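Uncharacterized protein (Bacteroides ovatus, PDB 4DQA) is of unknown function but probably binds carbohydrate, pairing an N-terminal beta-sandwich domain with a concanavalin A-like lectin/glucanase domain. Local coordinates at residues A[12-17]-A[56-61]; A[52-57]-A[128-133]; A[31-36]-A[113-118]. One frame throughout, in Å; residues are numbered along the deposited sequence.

Interaction 1. Residues A[12-17]-A[56-61]; sequences ESKEYN and DEYNAK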
loop_
_atom_site.group_PDB
_atom_site.type_symbol
_atom_site.label_atom_id
_atom_site.label_comp_id
_atom_site.label_asym_id
_atom_site.label_seq_id
_atom_site.Cartn_x
_atom_site.Cartn_y
_atom_site.Cartn_z
ATOM N N GLU A 12 7.412 20.356 -27.281
ATOM C CA GLU A 12 8.877 20.188 -27.335
ATOM C C GLU A 12 9.339 19.180 -26.316
ATOM O O GLU A 12 10.217 18.359 -26.589
ATOM C CB GLU A 12 9.551 21.528 -27.049
ATOM C CG GLU A 12 11.058 21.536 -27.142
ATOM C CD GLU A 12 11.589 22.943 -27.031
ATOM O OE1 GLU A 12 11.668 23.472 -25.900
ATOM O OE2 GLU A 12 11.900 23.532 -28.079
ATOM N N SER A 13 8.758 19.257 -25.124
ATOM C CA SER A 13 9.063 18.305 -24.060
ATOM C C SER A 13 7.819 17.483 -23.808
ATOM O O SER A 13 6.741 18.024 -23.545
ATOM C CB SER A 13 9.507 19.012 -22.774
ATOM N N LYS A 14 7.984 16.170 -23.897
ATOM C CA LYS A 14 6.872 15.242 -23.801
ATOM C C LYS A 14 6.338 15.130 -22.373
ATOM O O LYS A 14 5.141 15.015 -22.205
ATOM C CB LYS A 14 7.313 13.860 -24.293
ATOM C CG LYS A 14 6.197 12.819 -24.315
ATOM C CD LYS A 14 6.757 11.408 -24.534
ATOM C CE LYS A 14 5.646 10.339 -24.601
ATOM N NZ LYS A 14 6.165 8.927 -24.806
ATOM N N GLU A 15 7.221 15.189 -21.367
ATOM C CA GLU A 15 6.880 14.795 -19.992
ATOM C C GLU A 15 7.420 15.724 -18.900
ATOM O O GLU A 15 8.561 16.183 -18.969
ATOM C CB GLU A 15 7.422 13.385 -19.705
ATOM C CG GLU A 15 7.036 12.339 -20.723
ATOM C CD GLU A 15 7.400 10.937 -20.277
ATOM O OE1 GLU A 15 8.251 10.778 -19.370
ATOM O OE2 GLU A 15 6.825 9.991 -20.844
ATOM N N TYR A 16 6.593 15.957 -17.882
ATOM C CA TYR A 16 6.976 16.736 -16.694
ATOM C C TYR A 16 6.520 16.039 -15.416
ATOM O O TYR A 16 5.460 15.433 -15.390
ATOM C CB TYR A 16 6.343 18.128 -16.747
ATOM C CG TYR A 16 6.967 19.012 -17.787
ATOM C CD1 TYR A 16 6.487 19.029 -19.087
ATOM C CD2 TYR A 16 8.063 19.814 -17.476
ATOM C CE1 TYR A 16 7.068 19.841 -20.057
ATOM C CE2 TYR A 16 8.655 20.624 -18.435
ATOM C CZ TYR A 16 8.154 20.632 -19.722
ATOM O OH TYR A 16 8.748 21.439 -20.671
ATOM N N ASN A 17 7.319 16.135 -14.363
ATOM C CA ASN A 17 7.033 15.473 -13.093
ATOM C C ASN A 17 6.895 16.467 -11.956
ATOM O O ASN A 17 7.743 17.339 -11.781
ATOM C CB ASN A 17 8.136 14.471 -12.750
ATOM C CG ASN A 17 8.218 13.340 -13.755
ATOM O OD1 ASN A 17 7.554 12.315 -13.605
ATOM N ND2 ASN A 17 9.025 13.525 -14.791
ATOM N N ASP A 56 -4.247 4.925 -20.936
ATOM C CA ASP A 56 -4.227 3.482 -21.037
ATOM C C ASP A 56 -3.162 3.017 -22.032
ATOM O O ASP A 56 -2.466 2.030 -21.770
ATOM C CB ASP A 56 -5.613 2.961 -21.425
ATOM C CG ASP A 56 -6.707 3.404 -20.450
ATOM O OD1 ASP A 56 -6.437 3.521 -19.242
ATOM O OD2 ASP A 56 -7.844 3.623 -20.910
ATOM N N GLU A 57 -3.041 3.691 -23.174
ATOM C CA GLU A 57 -1.994 3.324 -24.129
ATOM C C GLU A 57 -0.606 3.496 -23.551
ATOM O O GLU A 57 0.281 2.688 -23.815
ATOM C CB GLU A 57 -2.058 4.136 -25.411
ATOM C CG GLU A 57 -3.177 3.819 -26.336
ATOM C CD GLU A 57 -3.055 4.608 -27.620
ATOM O OE1 GLU A 57 -3.465 5.777 -27.641
ATOM O OE2 GLU A 57 -2.569 4.050 -28.615
ATOM N N TYR A 58 -0.413 4.575 -22.797
ATOM C CA TYR A 58 0.876 4.837 -22.172
ATOM C C TYR A 58 1.170 3.732 -21.166
ATOM O O TYR A 58 2.254 3.136 -21.144
ATOM C CB TYR A 58 0.842 6.223 -21.485
ATOM C CG TYR A 58 2.187 6.690 -20.984
ATOM C CD1 TYR A 58 2.700 6.202 -19.814
ATOM C CD2 TYR A 58 2.904 7.659 -21.680
ATOM C CE1 TYR A 58 3.924 6.631 -19.338
ATOM C CE2 TYR A 58 4.141 8.101 -21.210
ATOM C CZ TYR A 58 4.629 7.582 -20.049
ATOM O OH TYR A 58 5.869 7.982 -19.540
ATOM N N ASN A 59 0.202 3.416 -20.327
ATOM C CA ASN A 59 0.427 2.401 -19.305
ATOM C C ASN A 59 0.697 1.045 -19.949
ATOM O O ASN A 59 1.523 0.268 -19.465
ATOM C CB ASN A 59 -0.775 2.306 -18.382
ATOM C CG ASN A 59 -0.823 3.439 -17.351
ATOM O OD1 ASN A 59 0.193 4.059 -17.032
ATOM N ND2 ASN A 59 -2.012 3.697 -16.840
ATOM N N ALA A 60 0.028 0.754 -21.059
ATOM C CA ALA A 60 0.266 -0.536 -21.728
ATOM C C ALA A 60 1.663 -0.579 -22.370
ATOM O O ALA A 60 2.355 -1.601 -22.341
ATOM C CB ALA A 60 -0.820 -0.791 -22.751
ATOM N N LYS A 61 2.074 0.517 -22.979
ATOM C CA LYS A 61 3.370 0.610 -23.647
ATOM C C LYS A 61 4.534 0.476 -22.669
ATOM O O LYS A 61 5.557 -0.162 -22.968
ATOM C CB LYS A 61 3.455 1.937 -24.385
ATOM C CG LYS A 61 4.724 2.162 -25.189
ATOM C CD LYS A 61 4.547 3.394 -26.074
ATOM C CE LYS A 61 5.791 3.683 -26.875
ATOM N NZ LYS A 61 5.614 4.934 -27.683
HETATM O O HOH W 1 4.188 7.440 -25.808
#
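E15, at the start of strand 15-19, and Y58, on helix 52-62, reach for each other from opposite directions and meet at the phenol oxygen. Y58 OH donates to E15 OE2 over 2.6 Å. The carboxylate oxygen lies at the edge of the tyrosine ring, in its plane, while the hydroxyl stands above the carboxylate plane, 36° out of it; the two flat groups are turned 45° apart. Y58 has CG anti to the backbone N (chi1 -171°), and this carries its ring off the helix toward the strand; the E15 chain runs extended beyond CG to span the rest of the gap. Beside this pair K14 stretches out fully, its NZ 4.2 Å from Y58 CE2, in an oblique approach to the ring. K61, three residues on from Y58, brings its own NZ within 5.0 Å of K14 NZ. Water 1 accepts from K14 NZ at 2.7 Å and only weakly from K61 NZ. The Y58 ring also meets those of Y62 and Y130. At the surface of the N-terminal domain, one short direct hydrogen bond thus links strand to helix, and the neighbouring ammonium of K14 would probably favour the ionised form of E15.

Interaction 2. Residues A[52-57]-A[128-133]; sequences PSVVDE and IAYFFF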
loop_
_atom_site.group_PDB
_atom_site.type_symbol
_atom_site.label_atom_id
_atom_site.label_comp_id
_atom_site.label_asym_id
_atom_site.label_seq_id
_atom_site.Cartn_x
_atom_site.Cartn_y
_atom_site.Cartn_z
ATOM N N PRO A 52 -9.004 9.629 -21.772
ATOM C CA PRO A 52 -8.378 8.696 -20.829
ATOM C C PRO A 52 -7.674 7.515 -21.514
ATOM O O PRO A 52 -6.711 7.009 -20.933
ATOM C CB PRO A 52 -9.560 8.206 -19.984
ATOM C CG PRO A 52 -10.539 9.334 -20.023
ATOM C CD PRO A 52 -10.401 9.938 -21.405
ATOM N N SER A 53 -8.125 7.095 -22.700
ATOM C CA SER A 53 -7.483 5.991 -23.417
ATOM C C SER A 53 -6.025 6.291 -23.779
ATOM O O SER A 53 -5.239 5.357 -23.937
ATOM C CB SER A 53 -8.274 5.556 -24.685
ATOM O OG SER A 53 -8.336 6.597 -25.625
ATOM N N VAL A 54 -5.665 7.576 -23.878
ATOM C CA VAL A 54 -4.281 7.976 -24.059
ATOM C C VAL A 54 -3.424 7.501 -22.876
ATOM O O VAL A 54 -2.301 6.999 -23.046
ATOM C CB VAL A 54 -4.249 9.495 -24.221
ATOM C CG1 VAL A 54 -2.887 10.074 -24.024
ATOM C CG2 VAL A 54 -4.824 9.852 -25.566
ATOM N N VAL A 55 -3.960 7.585 -21.661
ATOM C CA VAL A 55 -3.253 7.103 -20.480
ATOM C C VAL A 55 -3.181 5.581 -20.476
ATOM O O VAL A 55 -2.181 4.998 -20.117
ATOM C CB VAL A 55 -3.931 7.615 -19.200
ATOM C CG1 VAL A 55 -3.254 7.065 -17.958
ATOM C CG2 VAL A 55 -3.921 9.144 -19.188
ATOM N N ASP A 56 -4.247 4.925 -20.936
ATOM C CA ASP A 56 -4.227 3.482 -21.037
ATOM C C ASP A 56 -3.162 3.017 -22.032
ATOM O O ASP A 56 -2.466 2.030 -21.770
ATOM C CB ASP A 56 -5.613 2.961 -21.425
ATOM C CG ASP A 56 -6.707 3.404 -20.450
ATOM O OD1 ASP A 56 -6.437 3.521 -19.242
ATOM O OD2 ASP A 56 -7.844 3.623 -20.910
ATOM N N GLU A 57 -3.041 3.691 -23.174
ATOM C CA GLU A 57 -1.994 3.324 -24.129
ATOM C C GLU A 57 -0.606 3.496 -23.551
ATOM O O GLU A 57 0.281 2.688 -23.815
ATOM C CB GLU A 57 -2.058 4.136 -25.411
ATOM C CG GLU A 57 -3.177 3.819 -26.336
ATOM C CD GLU A 57 -3.055 4.608 -27.620
ATOM O OE1 GLU A 57 -3.465 5.777 -27.641
ATOM O OE2 GLU A 57 -2.569 4.050 -28.615
ATOM N N ILE A 128 0.680 15.532 -27.584
ATOM C CA ILE A 128 0.222 15.378 -26.210
ATOM C C ILE A 128 1.391 15.634 -25.266
ATOM O O ILE A 128 2.497 15.129 -25.472
ATOM C CB ILE A 128 -0.354 13.974 -25.943
ATOM C CG1 ILE A 128 -1.565 13.709 -26.843
ATOM C CG2 ILE A 128 -0.709 13.828 -24.457
ATOM C CD1 ILE A 128 -2.007 12.269 -26.858
ATOM N N ALA A 129 1.148 16.454 -24.254
ATOM C CA ALA A 129 2.110 16.729 -23.201
ATOM C C ALA A 129 1.613 15.997 -21.952
ATOM O O ALA A 129 0.426 16.098 -21.607
ATOM C CB ALA A 129 2.200 18.235 -22.944
ATOM N N TYR A 130 2.512 15.285 -21.280
ATOM C CA TYR A 130 2.135 14.489 -20.115
ATOM C C TYR A 130 2.692 15.107 -18.845
ATOM O O TYR A 130 3.891 15.359 -18.736
ATOM C CB TYR A 130 2.657 13.056 -20.247
ATOM C CG TYR A 130 2.155 12.301 -21.450
ATOM C CD1 TYR A 130 2.751 12.462 -22.699
ATOM C CD2 TYR A 130 1.106 11.409 -21.345
ATOM C CE1 TYR A 130 2.306 11.780 -23.793
ATOM C CE2 TYR A 130 0.665 10.707 -22.440
ATOM C CZ TYR A 130 1.254 10.913 -23.672
ATOM O OH TYR A 130 0.808 10.223 -24.793
ATOM N N PHE A 131 1.805 15.419 -17.917
ATOM C CA PHE A 131 2.199 15.978 -16.642
ATOM C C PHE A 131 1.894 14.951 -15.564
ATOM O O PHE A 131 0.764 14.533 -15.409
ATOM C CB PHE A 131 1.437 17.273 -16.400
ATOM C CG PHE A 131 1.711 18.313 -17.460
ATOM C CD1 PHE A 131 2.797 19.183 -17.339
ATOM C CD2 PHE A 131 0.940 18.366 -18.594
ATOM C CE1 PHE A 131 3.060 20.127 -18.333
ATOM C CE2 PHE A 131 1.203 19.309 -19.592
ATOM C CZ PHE A 131 2.269 20.174 -19.460
ATOM N N PHE A 132 2.927 14.545 -14.844
ATOM C CA PHE A 132 2.813 13.470 -13.873
ATOM C C PHE A 132 2.870 14.045 -12.464
ATOM O O PHE A 132 3.609 15.000 -12.172
ATOM C CB PHE A 132 3.934 12.467 -14.083
ATOM C CG PHE A 132 3.886 11.785 -15.411
ATOM C CD1 PHE A 132 3.001 10.756 -15.634
ATOM C CD2 PHE A 132 4.731 12.160 -16.437
ATOM C CE1 PHE A 132 2.957 10.111 -16.845
ATOM C CE2 PHE A 132 4.691 11.522 -17.653
ATOM C CZ PHE A 132 3.798 10.494 -17.865
ATOM N N PHE A 133 2.060 13.466 -11.584
ATOM C CA PHE A 133 1.955 13.940 -10.207
ATOM C C PHE A 133 2.074 12.740 -9.289
ATOM O O PHE A 133 1.325 11.771 -9.408
ATOM C CB PHE A 133 0.616 14.640 -9.992
ATOM C CG PHE A 133 0.376 15.765 -10.933
ATOM C CD1 PHE A 133 -0.130 15.519 -12.210
ATOM C CD2 PHE A 133 0.676 17.071 -10.580
ATOM C CE1 PHE A 133 -0.339 16.558 -13.098
ATOM C CE2 PHE A 133 0.466 18.107 -11.476
ATOM C CZ PHE A 133 -0.034 17.846 -12.730
HETATM O O HOH W 2 -0.327 7.768 -24.871
#
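Helix 52-62, the one helix of the N-terminal domain, packs here against strand 128-135 of a beta-sheet, with V54 as the side chain that the helix presents. Its CG1 methyl touches both strand partners. Y130 is reached at the outer end of its ring: V54 CG1 is 3.9 Å from Y130 CE2 and 3.8 Å from Y130 OH. Water 2 joins the helix backbone to the tyrosine hydroxyl, donating to V54 O at 2.8 Å and hydrogen-bonding Y130 OH at 2.7 Å, so an apolar contact and a water bridge lie side by side. I128 has two conformers, and its contacts hold for the one described: there V54 and I128 meet tip to tip, V54 CG1 lying 3.7 Å from I128 CD1 and V54 CG2 3.9 Å from the same methyl. In that conformer I128 has CG2 anti to the backbone N, and this methyl rests 3.6 Å above one face of the Y130 ring, offset toward its rim, while the CG1 branch carries CD1 onward to the helix. Next along the helix, V55 packs on V110 and P112 of strand 107-117. Strand 128-135 itself runs between strands 15-19 and 107-117, parallel to the first and antiparallel to the second.

Interaction 3. Residues A[31-36]-A[113-118]; sequences LVSRLS and MRVHSS
L31 and S33 face M113 and V115 across two strands that share no backbone hydrogen bond, the CA atoms standing 8.6 Å apart for L31 and M113 and 7.2 Å for S33 and V115, a spacing of side-chain packing between sheets. Strand 27-35 belongs to one sheet of the domain and strand 107-117 to the other. L31 and the selenomethionine M113 cross obliquely, touching through L31 CD2 and M113 CE at 4.2 Å. The bends of the M113 chain at chi2 and chi3 turn the terminal methyl CE, not SE, back to the leucine. Further along, V115 CG2, anti to the backbone N, meets S33 at OG (3.7 Å) and at CB (3.9 Å). The S33 hydroxyl hydrogen-bonds Y47 OH of strand 43-49. Outside the packed row, R34 grips L35 O side-on, with NE at 2.9 Å and NH2 at 3.0 Å, the acceptor lying in the guanidinium plane. The contact is van der Waals only, one methyl pair and a valine methyl against the serine CB and OG, and the one hydroxyl it takes in is satisfied by a tyrosine rather than by its valine neighbour.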
loop_
_atom_site.group_PDB
_atom_site.type_symbol
_atom_site.label_atom_id
_atom_site.label_comp_id
_atom_site.label_asym_id
_atom_site.label_seq_id
_atom_site.Cartn_x
_atom_site.Cartn_y
_atom_site.Cartn_z
ATOM N N LEU A 31 1.793 25.786 -19.743
ATOM C CA LEU A 31 1.540 24.943 -20.894
ATOM C C LEU A 31 1.904 25.723 -22.148
ATOM O O LEU A 31 1.300 26.776 -22.435
ATOM C CB LEU A 31 0.076 24.534 -20.931
ATOM C CG LEU A 31 -0.322 23.618 -22.077
ATOM C CD1 LEU A 31 0.398 22.290 -21.923
ATOM C CD2 LEU A 31 -1.836 23.466 -22.071
ATOM N N VAL A 32 2.875 25.198 -22.897
ATOM C CA VAL A 32 3.395 25.828 -24.103
ATOM C C VAL A 32 3.613 24.792 -25.204
ATOM O O VAL A 32 4.225 23.743 -24.975
ATOM C CB VAL A 32 4.736 26.531 -23.808
ATOM C CG1 VAL A 32 5.323 27.140 -25.054
ATOM C CG2 VAL A 32 4.541 27.611 -22.758
ATOM N N SER A 33 3.097 25.083 -26.388
ATOM C CA SER A 33 3.381 24.312 -27.576
ATOM C C SER A 33 4.266 25.130 -28.495
ATOM O O SER A 33 4.520 26.303 -28.224
ATOM C CB SER A 33 2.074 23.944 -28.282
ATOM O OG SER A 33 1.330 25.092 -28.652
ATOM N N ARG A 34 4.760 24.512 -29.564
ATOM C CA ARG A 34 5.629 25.222 -30.511
ATOM C C ARG A 34 5.441 24.773 -31.957
ATOM O O ARG A 34 4.791 23.774 -32.244
ATOM C CB ARG A 34 7.103 25.053 -30.143
ATOM C CG ARG A 34 7.597 23.616 -30.128
ATOM C CD ARG A 34 9.112 23.582 -30.150
ATOM N NE ARG A 34 9.627 24.017 -31.440
ATOM C CZ ARG A 34 10.917 24.101 -31.749
ATOM N NH1 ARG A 34 11.846 23.803 -30.845
ATOM N NH2 ARG A 34 11.276 24.492 -32.964
ATOM N N LEU A 35 6.048 25.545 -32.857
ATOM C CA LEU A 35 6.116 25.208 -34.270
ATOM C C LEU A 35 7.402 24.463 -34.609
ATOM O O LEU A 35 8.441 24.639 -33.960
ATOM C CB LEU A 35 6.093 26.489 -35.105
ATOM C CG LEU A 35 4.752 27.187 -35.282
ATOM C CD1 LEU A 35 4.957 28.548 -35.947
ATOM C CD2 LEU A 35 3.842 26.321 -36.106
ATOM N N SER A 36 7.337 23.652 -35.656
ATOM C CA SER A 36 8.520 22.927 -36.116
ATOM C C SER A 36 9.520 23.915 -36.727
ATOM O O SER A 36 10.739 23.764 -36.580
ATOM C CB SER A 36 8.105 21.861 -37.123
ATOM O OG SER A 36 7.292 22.433 -38.131
HETATM N N MSE A 113 -2.335 16.594 -21.818
HETATM C CA MSE A 113 -2.919 17.724 -22.530
HETATM C C MSE A 113 -2.654 17.615 -24.027
HETATM O O MSE A 113 -1.530 17.401 -24.448
HETATM C CB MSE A 113 -2.304 19.022 -22.033
HETATM C CG MSE A 113 -2.455 19.295 -20.546
HETATM SE SE MSE A 113 -4.326 19.552 -20.061
HETATM C CE MSE A 113 -4.897 20.701 -21.439
ATOM N N ARG A 114 -3.701 17.792 -24.818
ATOM C CA ARG A 114 -3.603 17.776 -26.256
ATOM C C ARG A 114 -3.550 19.177 -26.787
ATOM O O ARG A 114 -4.232 20.057 -26.275
ATOM C CB ARG A 114 -4.826 17.078 -26.845
ATOM C CG ARG A 114 -4.773 16.932 -28.346
ATOM C CD ARG A 114 -5.862 16.016 -28.827
ATOM N NE ARG A 114 -5.630 14.604 -28.517
ATOM C CZ ARG A 114 -5.006 13.747 -29.326
ATOM N NH1 ARG A 114 -4.503 14.170 -30.484
ATOM N NH2 ARG A 114 -4.887 12.464 -28.980
ATOM N N VAL A 115 -2.740 19.386 -27.821
ATOM C CA VAL A 115 -2.760 20.648 -28.551
ATOM C C VAL A 115 -3.453 20.450 -29.897
ATOM O O VAL A 115 -3.346 19.387 -30.540
ATOM C CB VAL A 115 -1.333 21.265 -28.717
ATOM C CG1 VAL A 115 -0.430 20.349 -29.543
ATOM C CG2 VAL A 115 -1.401 22.657 -29.346
ATOM N N HIS A 116 -4.163 21.490 -30.326
ATOM C CA HIS A 116 -4.906 21.556 -31.567
ATOM C C HIS A 116 -4.506 22.861 -32.264
ATOM O O HIS A 116 -4.006 23.798 -31.619
ATOM C CB HIS A 116 -6.416 21.646 -31.293
ATOM C CG HIS A 116 -6.951 20.619 -30.355
ATOM N ND1 HIS A 116 -7.283 19.340 -30.742
ATOM C CD2 HIS A 116 -7.214 20.689 -29.029
ATOM C CE1 HIS A 116 -7.712 18.664 -29.691
ATOM N NE2 HIS A 116 -7.708 19.470 -28.646
ATOM N N SER A 117 -4.766 22.965 -33.566
ATOM C CA SER A 117 -4.566 24.225 -34.245
ATOM C C SER A 117 -5.605 24.413 -35.331
ATOM O O SER A 117 -5.902 23.485 -36.074
ATOM C CB SER A 117 -3.168 24.303 -34.880
ATOM O OG SER A 117 -2.971 25.538 -35.572
ATOM N N SER A 118 -6.144 25.620 -35.406
ATOM C CA SER A 118 -7.044 25.963 -36.493
ATOM C C SER A 118 -6.287 26.524 -37.691
ATOM O O SER A 118 -6.888 26.828 -38.732
ATOM C CB SER A 118 -8.100 26.961 -36.006
ATOM O OG SER A 118 -7.497 28.170 -35.532
#

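How the interactions relate
Interactions 1 and 2 fasten the same helix, 52-62, to adjacent parallel strands of one sheet, with centres 5 Å apart; interaction 3 lies about 16 Å from each and joins that sheet to the one opposite. Burial and chemistry change together. Interaction 1, at the surface, is polar; interaction 2, partly buried, is apolar with a water bridge beside it; interaction 3, all of whose touching residues are buried, is van der Waals only. Strand 128-135 connects the set: F132 N bonds Y16 O and Y130 N bonds K14 O toward 12-17, M113 N bonds A129 O toward 113-118, and F131 packs on L31. E12 with R34 adds a salt bridge between interactions 1 and 3.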